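Local coordinates for protein inositol 2-dehydrogenase (Sinorhizobium meliloti, PDB 4HKT) that oxidises myo-inositol to scyllo-inosose (2-keto-myo-inositol) with NAD+ as hydride acceptor, the first step of myo-inositol degradation, at residues B[120-125]-B[282-287]; B[147-152]-B[238-243]; B[170-175]-B[226-231]; B[189-194]-B[214-219]. One frame throughout, in Å; residues are numbered along the deposited sequence.

Interaction 1 (B[120-125]-B[282-287]). With EDO (1,2-ethanediol), chain V; EDO (1,2-ethanediol), chain S.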
loop_
_atom_site.group_PDB
_atom_site.type_symbol
_atom_site.label_atom_id
_atom_site.label_comp_id
_atom_site.label_asym_id
_atom_site.label_seq_id
_atom_site.Cartn_x
_atom_site.Cartn_y
_atom_site.Cartn_z
ATOM N N GLY B 120 6.198 16.969 27.576
ATOM C CA GLY B 120 5.365 16.063 26.828
ATOM C C GLY B 120 5.451 16.182 25.305
ATOM O O GLY B 120 4.525 16.675 24.666
ATOM N N PHE B 121 6.559 15.758 24.709
ATOM C CA PHE B 121 6.567 15.646 23.250
ATOM C C PHE B 121 6.445 14.152 22.988
ATOM O O PHE B 121 7.424 13.473 22.738
ATOM C CB PHE B 121 7.821 16.225 22.640
ATOM C CG PHE B 121 7.886 17.736 22.675
ATOM C CD1 PHE B 121 6.867 18.489 22.178
ATOM C CD2 PHE B 121 9.029 18.376 23.083
ATOM C CE1 PHE B 121 6.941 19.868 22.178
ATOM C CE2 PHE B 121 9.133 19.748 23.070
ATOM C CZ PHE B 121 8.077 20.504 22.632
ATOM N N ASN B 122 5.226 13.666 23.078
ATOM C CA ASN B 122 4.957 12.220 23.064
ATOM C C ASN B 122 5.303 11.553 21.749
ATOM O O ASN B 122 5.558 10.323 21.695
ATOM C CB ASN B 122 3.492 11.972 23.370
ATOM C CG ASN B 122 2.580 12.799 22.493
ATOM O OD1 ASN B 122 2.467 13.998 22.672
ATOM N ND2 ASN B 122 1.966 12.169 21.518
ATOM N N ARG B 123 5.346 12.346 20.679
ATOM C CA ARG B 123 5.634 11.798 19.364
ATOM C C ARG B 123 7.004 11.189 19.285
ATOM O O ARG B 123 7.217 10.266 18.517
ATOM C CB ARG B 123 5.384 12.822 18.256
ATOM C CG ARG B 123 3.940 13.256 18.234
ATOM C CD ARG B 123 3.682 14.298 17.166
ATOM N NE ARG B 123 2.426 14.986 17.441
ATOM C CZ ARG B 123 1.940 16.000 16.723
ATOM N NH1 ARG B 123 2.616 16.468 15.675
ATOM N NH2 ARG B 123 0.770 16.553 17.051
ATOM N N ARG B 124 7.917 11.638 20.113
ATOM C CA ARG B 124 9.216 11.025 20.159
ATOM C C ARG B 124 9.191 9.551 20.678
ATOM O O ARG B 124 10.189 8.856 20.532
ATOM C CB ARG B 124 10.137 11.818 21.056
ATOM C CG ARG B 124 10.582 13.163 20.556
ATOM C CD ARG B 124 11.634 13.661 21.494
ATOM N NE ARG B 124 12.105 14.957 21.088
ATOM C CZ ARG B 124 13.362 15.343 21.168
ATOM N NH1 ARG B 124 14.308 14.526 21.670
ATOM N NH2 ARG B 124 13.679 16.563 20.757
ATOM N N PHE B 125 8.083 9.128 21.310
ATOM C CA PHE B 125 7.938 7.779 21.895
ATOM C C PHE B 125 7.007 6.865 21.092
ATOM O O PHE B 125 6.761 5.710 21.475
ATOM C CB PHE B 125 7.460 7.898 23.360
ATOM C CG PHE B 125 8.443 8.573 24.242
ATOM C CD1 PHE B 125 9.579 7.917 24.637
ATOM C CD2 PHE B 125 8.262 9.893 24.642
ATOM C CE1 PHE B 125 10.523 8.541 25.444
ATOM C CE2 PHE B 125 9.185 10.511 25.454
ATOM C CZ PHE B 125 10.330 9.843 25.849
ATOM N N GLU B 282 0.261 3.857 22.459
ATOM C CA GLU B 282 1.547 3.230 22.710
ATOM C C GLU B 282 2.596 4.278 23.080
ATOM O O GLU B 282 3.468 4.046 23.939
ATOM C CB GLU B 282 2.025 2.397 21.513
ATOM C CG GLU B 282 1.235 1.121 21.277
ATOM C CD GLU B 282 1.493 0.561 19.904
ATOM O OE1 GLU B 282 2.370 -0.317 19.776
ATOM O OE2 GLU B 282 0.851 1.043 18.952
ATOM N N ALA B 283 2.535 5.436 22.423
ATOM C CA ALA B 283 3.504 6.480 22.706
ATOM C C ALA B 283 3.411 6.947 24.159
ATOM O O ALA B 283 4.440 7.060 24.828
ATOM C CB ALA B 283 3.354 7.644 21.726
ATOM N N TYR B 284 2.195 7.195 24.645
ATOM C CA TYR B 284 2.002 7.571 26.057
ATOM C C TYR B 284 2.502 6.481 27.035
ATOM O O TYR B 284 3.078 6.811 28.062
ATOM C CB TYR B 284 0.553 7.913 26.346
ATOM C CG TYR B 284 0.060 9.125 25.577
ATOM C CD1 TYR B 284 0.657 10.374 25.752
ATOM C CD2 TYR B 284 -0.995 9.023 24.669
ATOM C CE1 TYR B 284 0.217 11.488 25.025
ATOM C CE2 TYR B 284 -1.437 10.125 23.952
ATOM C CZ TYR B 284 -0.839 11.347 24.138
ATOM O OH TYR B 284 -1.301 12.434 23.447
ATOM N N ALA B 285 2.333 5.198 26.702
ATOM C CA ALA B 285 2.904 4.137 27.538
ATOM C C ALA B 285 4.425 4.221 27.579
ATOM O O ALA B 285 5.029 4.135 28.660
ATOM C CB ALA B 285 2.455 2.753 27.067
ATOM N N ASN B 286 5.044 4.407 26.410
ATOM C CA ASN B 286 6.478 4.390 26.302
ATOM C C ASN B 286 7.088 5.585 27.029
ATOM O O ASN B 286 8.190 5.515 27.610
ATOM C CB ASN B 286 6.897 4.438 24.817
ATOM C CG ASN B 286 6.681 3.123 24.096
ATOM O OD1 ASN B 286 6.488 2.073 24.716
ATOM N ND2 ASN B 286 6.729 3.169 22.757
ATOM N N GLU B 287 6.381 6.702 26.937
ATOM C CA GLU B 287 6.788 7.959 27.541
ATOM C C GLU B 287 6.856 7.855 29.074
ATOM O O GLU B 287 7.860 8.213 29.676
ATOM C CB GLU B 287 5.756 9.002 27.121
ATOM C CG GLU B 287 5.830 10.373 27.723
ATOM C CD GLU B 287 4.718 11.249 27.159
ATOM O OE1 GLU B 287 3.543 10.973 27.423
ATOM O OE2 GLU B 287 5.006 12.190 26.414
HETATM C C1 EDO V . 10.073 3.256 26.348
HETATM O O1 EDO V . 10.335 3.741 27.647
HETATM C C2 EDO V . 10.720 4.221 25.380
HETATM O O2 EDO V . 10.397 3.864 24.043
HETATM C C1 EDO S . 17.952 15.496 19.293
HETATM O O1 EDO S . 17.247 14.265 19.501
HETATM C C2 EDO S . 17.028 16.702 19.535
HETATM O O2 EDO S . 16.328 16.587 20.794
#
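A backbone carbonyl of the 3-10 turn 122-125, that of F125, is taken up by a helix side chain: N286 ND2 donates to F125 O at 2.8 Å with an N-H...O angle of 167°. The oxygen lies close to the N286 amide plane, and the bond runs nearly along the C=O direction. An asparagine suits this place, being short enough to reach the turn from the helix flank while offering an N-H. The same carbonyl receives a C-H contact from A283 CA, 3.6 Å from F125 O, consistent with the small side chain letting the chains approach. The F125 ring then folds over the helix, E287 CA sitting 3.8 Å from the ring centroid in a CH-pi contact, and E287 CB touches F125 CD2 at 3.6 Å. An alanine in place of F125 would probably leave the backbone and CB of E287 without their aromatic cover and open a gap beside the helix. Beyond the ring, the E287 chain, with CG anti to the backbone N (chi1 173°), runs out extended to bring OE2 within 3.4 Å of N122 CB. The N122 side chain in turn rests obliquely on Y284, its CB 3.7 Å from Y284 CE1. Since 120-125 follows the last strand of the parallel sheet, this contact packs helix 281-297 against the exit from the Rossmann fold of a Gfo/Idh/MocA dehydrogenase.

Interaction 2 (B[147-152]-B[238-243]). With EDO (1,2-ethanediol), chain C.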
loop_
_atom_site.group_PDB
_atom_site.type_symbol
_atom_site.label_atom_id
_atom_site.label_comp_id
_atom_site.label_asym_id
_atom_site.label_seq_id
_atom_site.Cartn_x
_atom_site.Cartn_y
_atom_site.Cartn_z
ATOM N N VAL B 147 13.872 16.777 5.297
ATOM C CA VAL B 147 12.822 16.205 6.139
ATOM C C VAL B 147 11.516 16.827 5.704
ATOM O O VAL B 147 11.470 18.026 5.407
ATOM C CB VAL B 147 13.068 16.571 7.622
ATOM C CG1 VAL B 147 11.877 16.204 8.508
ATOM C CG2 VAL B 147 14.339 15.905 8.097
ATOM N N THR B 148 10.457 16.031 5.641
ATOM C CA THR B 148 9.124 16.538 5.371
ATOM C C THR B 148 8.157 15.991 6.440
ATOM O O THR B 148 8.128 14.764 6.749
ATOM C CB THR B 148 8.604 16.166 3.961
ATOM O OG1 THR B 148 9.618 16.406 2.984
ATOM C CG2 THR B 148 7.377 17.020 3.577
ATOM N N ILE B 149 7.426 16.911 7.029
ATOM C CA ILE B 149 6.541 16.637 8.179
ATOM C C ILE B 149 5.206 17.238 7.824
ATOM O O ILE B 149 5.125 18.426 7.524
ATOM C CB ILE B 149 7.067 17.270 9.475
ATOM C CG1 ILE B 149 8.378 16.658 9.899
ATOM C CG2 ILE B 149 6.071 17.143 10.647
ATOM C CD1 ILE B 149 9.089 17.466 10.956
ATOM N N THR B 150 4.162 16.415 7.866
ATOM C CA THR B 150 2.817 16.843 7.628
ATOM C C THR B 150 1.946 16.476 8.807
ATOM O O THR B 150 1.848 15.282 9.172
ATOM C CB THR B 150 2.252 16.173 6.398
ATOM O OG1 THR B 150 3.110 16.480 5.290
ATOM C CG2 THR B 150 0.822 16.685 6.112
ATOM N N SER B 151 1.302 17.482 9.384
ATOM C CA SER B 151 0.418 17.278 10.532
ATOM C C SER B 151 -0.882 18.009 10.265
ATOM O O SER B 151 -0.856 19.163 9.867
ATOM C CB SER B 151 1.062 17.748 11.841
ATOM O OG SER B 151 2.219 16.959 12.154
ATOM N N ARG B 152 -2.014 17.309 10.429
ATOM C CA ARG B 152 -3.326 17.885 10.194
ATOM C C ARG B 152 -4.250 17.357 11.257
ATOM O O ARG B 152 -4.383 16.136 11.407
ATOM C CB ARG B 152 -3.880 17.546 8.791
ATOM C CG ARG B 152 -2.961 18.023 7.661
ATOM C CD ARG B 152 -3.442 17.699 6.268
ATOM N NE ARG B 152 -2.457 18.201 5.325
ATOM C CZ ARG B 152 -2.149 17.665 4.150
ATOM N NH1 ARG B 152 -2.767 16.612 3.674
ATOM N NH2 ARG B 152 -1.173 18.203 3.428
ATOM N N GLN B 238 -0.555 12.380 10.458
ATOM C CA GLN B 238 0.692 12.502 11.179
ATOM C C GLN B 238 1.758 11.756 10.404
ATOM O O GLN B 238 2.007 10.579 10.649
ATOM C CB GLN B 238 0.589 11.889 12.599
ATOM C CG GLN B 238 -0.453 12.502 13.527
ATOM C CD GLN B 238 0.046 13.770 14.140
ATOM O OE1 GLN B 238 0.731 13.749 15.160
ATOM N NE2 GLN B 238 -0.308 14.895 13.541
ATOM N N ARG B 239 2.391 12.434 9.453
ATOM C CA ARG B 239 3.427 11.802 8.633
ATOM C C ARG B 239 4.777 12.443 8.797
ATOM O O ARG B 239 4.883 13.639 9.015
ATOM C CB ARG B 239 3.040 11.864 7.183
ATOM C CG ARG B 239 2.001 10.826 6.819
ATOM C CD ARG B 239 1.589 11.090 5.390
ATOM N NE ARG B 239 0.632 12.177 5.286
ATOM C CZ ARG B 239 0.494 12.974 4.220
ATOM N NH1 ARG B 239 1.300 12.864 3.183
ATOM N NH2 ARG B 239 -0.453 13.906 4.200
ATOM N N ILE B 240 5.816 11.625 8.704
ATOM C CA ILE B 240 7.172 12.131 8.664
ATOM C C ILE B 240 7.911 11.361 7.573
ATOM O O ILE B 240 7.631 10.176 7.285
ATOM C CB ILE B 240 7.917 12.009 9.997
ATOM C CG1 ILE B 240 8.021 10.521 10.432
ATOM C CG2 ILE B 240 7.229 12.830 11.080
ATOM C CD1 ILE B 240 8.983 10.301 11.585
ATOM N N GLU B 241 8.850 12.057 6.984
ATOM C CA GLU B 241 9.674 11.509 5.918
ATOM C C GLU B 241 11.043 12.133 5.978
ATOM O O GLU B 241 11.171 13.360 6.221
ATOM C CB GLU B 241 9.010 11.759 4.566
ATOM C CG GLU B 241 9.851 11.162 3.436
ATOM C CD GLU B 241 9.363 11.482 2.033
ATOM O OE1 GLU B 241 8.392 12.236 1.862
ATOM O OE2 GLU B 241 9.983 10.934 1.088
ATOM N N VAL B 242 12.084 11.319 5.754
ATOM C CA VAL B 242 13.445 11.791 5.806
ATOM C C VAL B 242 14.237 11.239 4.604
ATOM O O VAL B 242 14.387 10.005 4.440
ATOM C CB VAL B 242 14.149 11.387 7.107
ATOM C CG1 VAL B 242 15.538 12.003 7.137
ATOM C CG2 VAL B 242 13.345 11.815 8.319
ATOM N N HIS B 243 14.669 12.156 3.756
ATOM C CA HIS B 243 15.471 11.824 2.594
ATOM C C HIS B 243 16.913 12.032 3.011
ATOM O O HIS B 243 17.230 13.055 3.589
ATOM C CB HIS B 243 15.109 12.711 1.425
ATOM C CG HIS B 243 15.954 12.498 0.207
ATOM N ND1 HIS B 243 15.952 11.321 -0.507
ATOM C CD2 HIS B 243 16.814 13.324 -0.434
ATOM C CE1 HIS B 243 16.785 11.423 -1.519
ATOM N NE2 HIS B 243 17.304 12.637 -1.513
HETATM C C1 EDO C . 9.738 5.580 1.787
HETATM O O1 EDO C . 8.368 5.554 1.361
HETATM C C2 EDO C . 10.240 7.025 1.851
HETATM O O2 EDO C . 10.378 7.589 0.539
HETATM O O HOH W 1 8.238 14.858 0.718
HETATM O O HOH W 2 3.625 14.404 11.740
#
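Four backbone hydrogen bonds join T148 with E241 and T150 with R239, the hydrogen-bonded pairs of two antiparallel strands in the open sheet of the Gfo/Idh/MocA C-terminal domain. R239 N reaches T150 O at 2.9 Å in an almost straight bond (173°). Hydrogen-bonded and non-hydrogen-bonded pairs alternate unbroken from V147-V242 to S151-Q238.

T148, T150, R239 and E241 share the face turned to a second subunit, which suits polar residues. E241 of that subunit makes salt bridges with R239 and R152, while E241 of this chain receives R152 and R239 of the second subunit in return; the carboxylates probably offset the closeness of the guanidinium groups, R152 NH1 lying 3.6 Å from R239 NH2. D237 also pairs with R239, and R152 NH1 is hydrogen-bonded to Y234 OH. The two guanidinium planes stand 78° apart. The T150 methyl CG2 lies over a face of the R152 guanidinium and 3.6 Å from R239 NH2, while T150 CB lies over a face of the R239 group; threonine offers apolar contact beside the charges. A water joins T148 OG1 to E241 OE1, to which it donates.

V147, I149, S151, Q238, I240 and V242 point to the other face, where helices 127-137 and 168-184 pack; its four beta-branched residues fill it well. V147 lies beside V242 and I149 crosses I240 at a slant, V147 CG2 to V242 CG1 and I149 CG1 to I240 CG2 both 4.2 Å. Near the end, S151 OG bonds to D176, and a second water donates to both S151 OG, at 2.9 Å, and R239 O.

Interaction 3 (B[170-175]-B[226-231]). With EDO (1,2-ethanediol), chain X.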
loop_
_atom_site.group_PDB
_atom_site.type_symbol
_atom_site.label_atom_id
_atom_site.label_comp_id
_atom_site.label_asym_id
_atom_site.label_seq_id
_atom_site.Cartn_x
_atom_site.Cartn_y
_atom_site.Cartn_z
ATOM N N ARG B 170 2.762 28.031 18.225
ATOM C CA ARG B 170 3.047 27.652 19.611
ATOM C C ARG B 170 2.225 26.465 20.084
ATOM O O ARG B 170 2.673 25.707 20.934
ATOM C CB ARG B 170 2.884 28.851 20.546
ATOM C CG ARG B 170 3.777 30.015 20.160
ATOM C CD ARG B 170 3.879 31.085 21.246
ATOM N NE ARG B 170 4.699 32.237 20.853
ATOM C CZ ARG B 170 4.277 33.301 20.185
ATOM N NH1 ARG B 170 3.021 33.396 19.797
ATOM N NH2 ARG B 170 5.142 34.289 19.891
ATOM N N ASP B 171 1.036 26.289 19.524
ATOM C CA ASP B 171 0.093 25.300 20.037
ATOM C C ASP B 171 0.124 23.990 19.275
ATOM O O ASP B 171 -0.028 22.920 19.894
ATOM C CB ASP B 171 -1.337 25.825 20.053
ATOM C CG ASP B 171 -2.331 24.806 20.624
ATOM O OD1 ASP B 171 -2.274 24.584 21.842
ATOM O OD2 ASP B 171 -3.166 24.236 19.879
HETATM N N MSE B 172 0.278 24.054 17.948
HETATM C CA MSE B 172 0.217 22.856 17.107
HETATM C C MSE B 172 1.583 22.548 16.533
HETATM O O MSE B 172 2.134 21.465 16.737
HETATM C CB MSE B 172 -0.760 23.119 15.974
HETATM C CG MSE B 172 -0.875 21.925 15.039
HETATM SE SE MSE B 172 -2.159 22.278 13.594
HETATM C CE MSE B 172 -1.816 20.541 12.774
ATOM N N THR B 173 2.155 23.515 15.843
ATOM C CA THR B 173 3.400 23.270 15.109
ATOM C C THR B 173 4.574 22.970 16.021
ATOM O O THR B 173 5.568 22.370 15.625
ATOM C CB THR B 173 3.737 24.477 14.247
ATOM O OG1 THR B 173 2.538 24.982 13.686
ATOM C CG2 THR B 173 4.674 24.044 13.110
ATOM N N ILE B 174 4.443 23.398 17.270
ATOM C CA ILE B 174 5.412 23.089 18.286
ATOM C C ILE B 174 5.846 21.606 18.321
ATOM O O ILE B 174 7.018 21.316 18.456
ATOM C CB ILE B 174 4.961 23.649 19.690
ATOM C CG1 ILE B 174 6.148 23.678 20.644
ATOM C CG2 ILE B 174 3.810 22.880 20.276
ATOM C CD1 ILE B 174 5.955 24.555 21.862
ATOM N N HIS B 175 4.914 20.676 18.209
ATOM C CA HIS B 175 5.233 19.266 18.121
ATOM C C HIS B 175 6.112 18.939 16.892
ATOM O O HIS B 175 7.018 18.114 16.982
ATOM C CB HIS B 175 3.960 18.453 17.978
ATOM C CG HIS B 175 3.186 18.320 19.236
ATOM N ND1 HIS B 175 3.644 17.581 20.307
ATOM C CD2 HIS B 175 1.962 18.768 19.575
ATOM C CE1 HIS B 175 2.743 17.611 21.269
ATOM N NE2 HIS B 175 1.715 18.323 20.852
ATOM N N ILE B 226 7.666 21.778 6.999
ATOM C CA ILE B 226 6.570 21.381 7.858
ATOM C C ILE B 226 5.305 21.988 7.258
ATOM O O ILE B 226 5.260 23.179 6.923
ATOM C CB ILE B 226 6.709 21.906 9.285
ATOM C CG1 ILE B 226 7.878 21.290 10.002
ATOM C CG2 ILE B 226 5.407 21.670 10.062
ATOM C CD1 ILE B 226 8.356 22.195 11.119
ATOM N N SER B 227 4.282 21.162 7.147
ATOM C CA SER B 227 2.936 21.580 6.699
ATOM C C SER B 227 1.910 21.285 7.816
ATOM O O SER B 227 1.872 20.170 8.322
ATOM C CB SER B 227 2.590 20.723 5.487
ATOM O OG SER B 227 1.359 21.025 4.924
ATOM N N ASN B 228 1.085 22.261 8.185
ATOM C CA ASN B 228 0.060 22.055 9.224
ATOM C C ASN B 228 -1.252 22.586 8.708
ATOM O O ASN B 228 -1.283 23.680 8.151
ATOM C CB ASN B 228 0.326 22.891 10.460
ATOM C CG ASN B 228 1.379 22.357 11.402
ATOM O OD1 ASN B 228 1.613 23.003 12.434
ATOM N ND2 ASN B 228 1.975 21.213 11.137
ATOM N N SER B 229 -2.338 21.860 8.988
ATOM C CA SER B 229 -3.699 22.323 8.778
ATOM C C SER B 229 -4.538 21.963 10.014
ATOM O O SER B 229 -4.415 20.874 10.595
ATOM C CB SER B 229 -4.347 21.704 7.539
ATOM O OG SER B 229 -5.743 22.106 7.441
ATOM N N ARG B 230 -5.366 22.901 10.425
ATOM C CA ARG B 230 -6.235 22.647 11.544
ATOM C C ARG B 230 -7.372 21.643 11.287
ATOM O O ARG B 230 -8.027 21.250 12.245
ATOM C CB ARG B 230 -6.838 23.956 12.052
ATOM C CG ARG B 230 -5.944 24.768 12.979
ATOM C CD ARG B 230 -5.526 23.995 14.214
ATOM N NE ARG B 230 -4.997 24.860 15.245
ATOM C CZ ARG B 230 -4.530 24.452 16.410
ATOM N NH1 ARG B 230 -4.545 23.163 16.715
ATOM N NH2 ARG B 230 -4.049 25.334 17.282
ATOM N N ARG B 231 -7.654 21.268 10.039
ATOM C CA ARG B 231 -8.842 20.463 9.726
ATOM C C ARG B 231 -8.594 19.531 8.558
ATOM O O ARG B 231 -8.202 19.978 7.452
ATOM C CB ARG B 231 -10.046 21.353 9.368
ATOM C CG ARG B 231 -11.346 20.576 9.104
ATOM C CD ARG B 231 -11.721 20.379 7.633
ATOM N NE ARG B 231 -12.024 21.654 6.939
ATOM C CZ ARG B 231 -11.170 22.263 6.109
ATOM N NH1 ARG B 231 -9.973 21.694 5.866
ATOM N NH2 ARG B 231 -11.486 23.421 5.511
HETATM C C1 EDO X . -4.306 21.197 19.556
HETATM O O1 EDO X . -4.530 22.270 20.471
HETATM C C2 EDO X . -2.860 21.156 19.050
HETATM O O2 EDO X . -2.819 20.466 17.799
#
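D171 and R230 meet nearly at right angles: R230 NH2 points along its own guanidinium plane to D171 OD2, 3.0 Å away, and approaches on the anti side of the carboxylate in a straight salt bridge. The two planes are 42° apart. Y161 binds the other oxygen, D171 OD1, and D153 pairs with R230 NH1. Selenomethionine M172, its extended chain swung away from its own N by a chi1 of 179°, slides past R230 in the opposite direction. Its CB lies over one face of the guanidinium group, SE is 3.8 Å from R230 CD, and CE ends 3.4 Å from S229 O; a long, unbranched chain can run from helix to strand backbone past R230. Here helix 168-184 packs on the mixed sheet of the C-terminal domain, the axis of the 170-175 segment passing 9.3 Å from that of strand 226-229. N228 points at the helix from the strand; its OD1 accepts a short bond of 2.5 Å from T173 OG1, while ND2 serves D176. A leucine in place of N228 would probably break this bridge between T173, whose OG1 also bonds to I168 O, and the D176 carboxylate. Beside that bond, T173 CG2 meets I226 CG2 at 3.9 Å.

Interaction 4 (B[189-194]-B[214-219])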
loop_
_atom_site.group_PDB
_atom_site.type_symbol
_atom_site.label_atom_id
_atom_site.label_comp_id
_atom_site.label_asym_id
_atom_site.label_seq_id
_atom_site.Cartn_x
_atom_site.Cartn_y
_atom_site.Cartn_z
ATOM N N VAL B 189 18.903 26.675 12.453
ATOM C CA VAL B 189 19.458 27.996 12.687
ATOM C C VAL B 189 18.641 29.125 12.052
ATOM O O VAL B 189 18.894 30.311 12.351
ATOM C CB VAL B 189 20.928 28.109 12.228
ATOM C CG1 VAL B 189 21.781 27.096 12.989
ATOM C CG2 VAL B 189 21.105 27.976 10.700
ATOM N N SER B 190 17.670 28.744 11.207
ATOM C CA SER B 190 16.821 29.643 10.488
ATOM C C SER B 190 15.416 29.062 10.290
ATOM O O SER B 190 15.226 27.859 10.103
ATOM C CB SER B 190 17.424 30.030 9.133
ATOM O OG SER B 190 17.352 28.950 8.214
ATOM N N VAL B 191 14.442 29.958 10.336
ATOM C CA VAL B 191 13.034 29.617 10.141
ATOM C C VAL B 191 12.394 30.557 9.133
ATOM O O VAL B 191 12.549 31.757 9.237
ATOM C CB VAL B 191 12.279 29.736 11.450
ATOM C CG1 VAL B 191 10.811 29.374 11.248
ATOM C CG2 VAL B 191 12.898 28.811 12.466
ATOM N N THR B 192 11.702 30.011 8.154
ATOM C CA THR B 192 10.888 30.846 7.303
ATOM C C THR B 192 9.516 30.195 7.172
ATOM O O THR B 192 9.387 28.950 7.103
ATOM C CB THR B 192 11.602 31.163 5.959
ATOM O OG1 THR B 192 10.955 32.290 5.326
ATOM C CG2 THR B 192 11.605 29.977 5.072
ATOM N N ALA B 193 8.484 31.025 7.209
ATOM C CA ALA B 193 7.125 30.512 7.352
ATOM C C ALA B 193 6.099 31.347 6.629
ATOM O O ALA B 193 6.301 32.538 6.383
ATOM C CB ALA B 193 6.738 30.476 8.809
ATOM N N THR B 194 5.016 30.689 6.255
ATOM C CA THR B 194 3.865 31.381 5.694
ATOM C C THR B 194 2.641 30.911 6.448
ATOM O O THR B 194 2.635 29.828 7.027
ATOM C CB THR B 194 3.681 31.069 4.213
ATOM O OG1 THR B 194 3.589 29.659 4.045
ATOM C CG2 THR B 194 4.860 31.624 3.379
ATOM N N VAL B 214 6.207 25.816 6.926
ATOM C CA VAL B 214 7.475 26.280 7.517
ATOM C C VAL B 214 8.658 25.552 6.877
ATOM O O VAL B 214 8.540 24.414 6.553
ATOM C CB VAL B 214 7.521 26.041 9.019
ATOM C CG1 VAL B 214 8.753 26.708 9.611
ATOM C CG2 VAL B 214 6.297 26.597 9.717
ATOM N N ILE B 215 9.755 26.252 6.645
ATOM C CA ILE B 215 11.025 25.649 6.296
ATOM C C ILE B 215 12.057 26.020 7.363
ATOM O O ILE B 215 12.268 27.211 7.649
ATOM C CB ILE B 215 11.590 26.130 4.946
ATOM C CG1 ILE B 215 10.606 25.962 3.814
ATOM C CG2 ILE B 215 12.884 25.364 4.640
ATOM C CD1 ILE B 215 10.979 26.812 2.588
ATOM N N LEU B 216 12.680 24.985 7.928
ATOM C CA LEU B 216 13.784 25.088 8.843
ATOM C C LEU B 216 15.072 24.670 8.135
ATOM O O LEU B 216 15.040 23.748 7.322
ATOM C CB LEU B 216 13.580 24.119 10.017
ATOM C CG LEU B 216 12.244 24.128 10.738
ATOM C CD1 LEU B 216 12.286 23.140 11.905
ATOM C CD2 LEU B 216 12.003 25.521 11.210
ATOM N N GLN B 217 16.181 25.335 8.454
ATOM C CA GLN B 217 17.458 24.947 7.870
ATOM C C GLN B 217 18.525 24.991 8.937
ATOM O O GLN B 217 18.525 25.878 9.808
ATOM C CB GLN B 217 17.799 25.815 6.653
ATOM C CG GLN B 217 19.153 25.524 6.007
ATOM C CD GLN B 217 19.278 26.091 4.628
ATOM O OE1 GLN B 217 19.045 27.288 4.408
ATOM N NE2 GLN B 217 19.638 25.257 3.680
ATOM N N THR B 218 19.406 23.997 8.887
ATOM C CA THR B 218 20.497 23.868 9.823
ATOM C C THR B 218 21.720 24.544 9.243
ATOM O O THR B 218 21.744 24.906 8.048
ATOM C CB THR B 218 20.863 22.386 10.072
ATOM O OG1 THR B 218 21.507 21.855 8.902
ATOM C CG2 THR B 218 19.637 21.599 10.410
ATOM N N ALA B 219 22.753 24.673 10.074
ATOM C CA ALA B 219 24.035 25.266 9.639
ATOM C C ALA B 219 24.656 24.503 8.481
ATOM O O ALA B 219 25.235 25.098 7.598
ATOM C CB ALA B 219 25.051 25.384 10.793
HETATM O O HOH W 3 14.802 28.624 7.003
HETATM O O HOH W 4 19.394 29.135 6.535
#
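Strands 189-194 and 214-218 run antiparallel, their axes 4.7 Å apart, and a classic beta bulge interrupts the pairing where V189 and S190 both face Q217. Q217 O accepts from V189 N at 2.8 Å and only weakly from S190 N, whereas T192 and I215 form a regular hydrogen-bonded pair. On the face bearing V191, A193, V214 and L216, V191 lies alongside L216, its CG2 3.6 Å from L216 CD2, and crosses V214 obliquely with CG1 3.7 Å from V214 CG1. The small A193 leaves room for V214 CG2, and branched aliphatic residues fit this face because helices 168-184 and 305-324 pack on it. This is part of the mixed sheet of the C-terminal Gfo/Idh/MocA domain. The other face, of S190, T192, I215 and Q217, meets a second subunit, where T192 touches T192 of that subunit. T192 OG1 stands opposite the backbone N (chi1 -163°), which leaves CG2 between N and the carbonyl carbon, 3.8 Å from I215 CB. S190 OG is hydrated: one water connects it to I215 O and another, 2.7 Å from S190 OG, to OE1 of Q217, whose NE2 bonds to G221 O and to A195 O of the second subunit.

In the fold
Interaction 1 encloses the others along the chain: its segments, 120-125 and 282-287, bracket interaction 2, which encloses interaction 3, which encloses interaction 4. Interactions 2, 3 and 4 share the mixed sheet of the C-terminal domain. Strand 144-152 of interaction 2 neighbours strand 223-229 of interaction 3, which neighbours strand 211-218 of interaction 4. Centres of interactions 2 and 3 are about 12 Å apart, and that of interaction 4 lies about 15 Å from each. Interaction 1, about 17 Å centre to centre from interaction 2, sits where the Rossmann sheet ends, and R123 touches Q238 and H175. Through R123 the exit of the Rossmann fold thus meets the C-terminal domain, whose sheet also meets a second subunit.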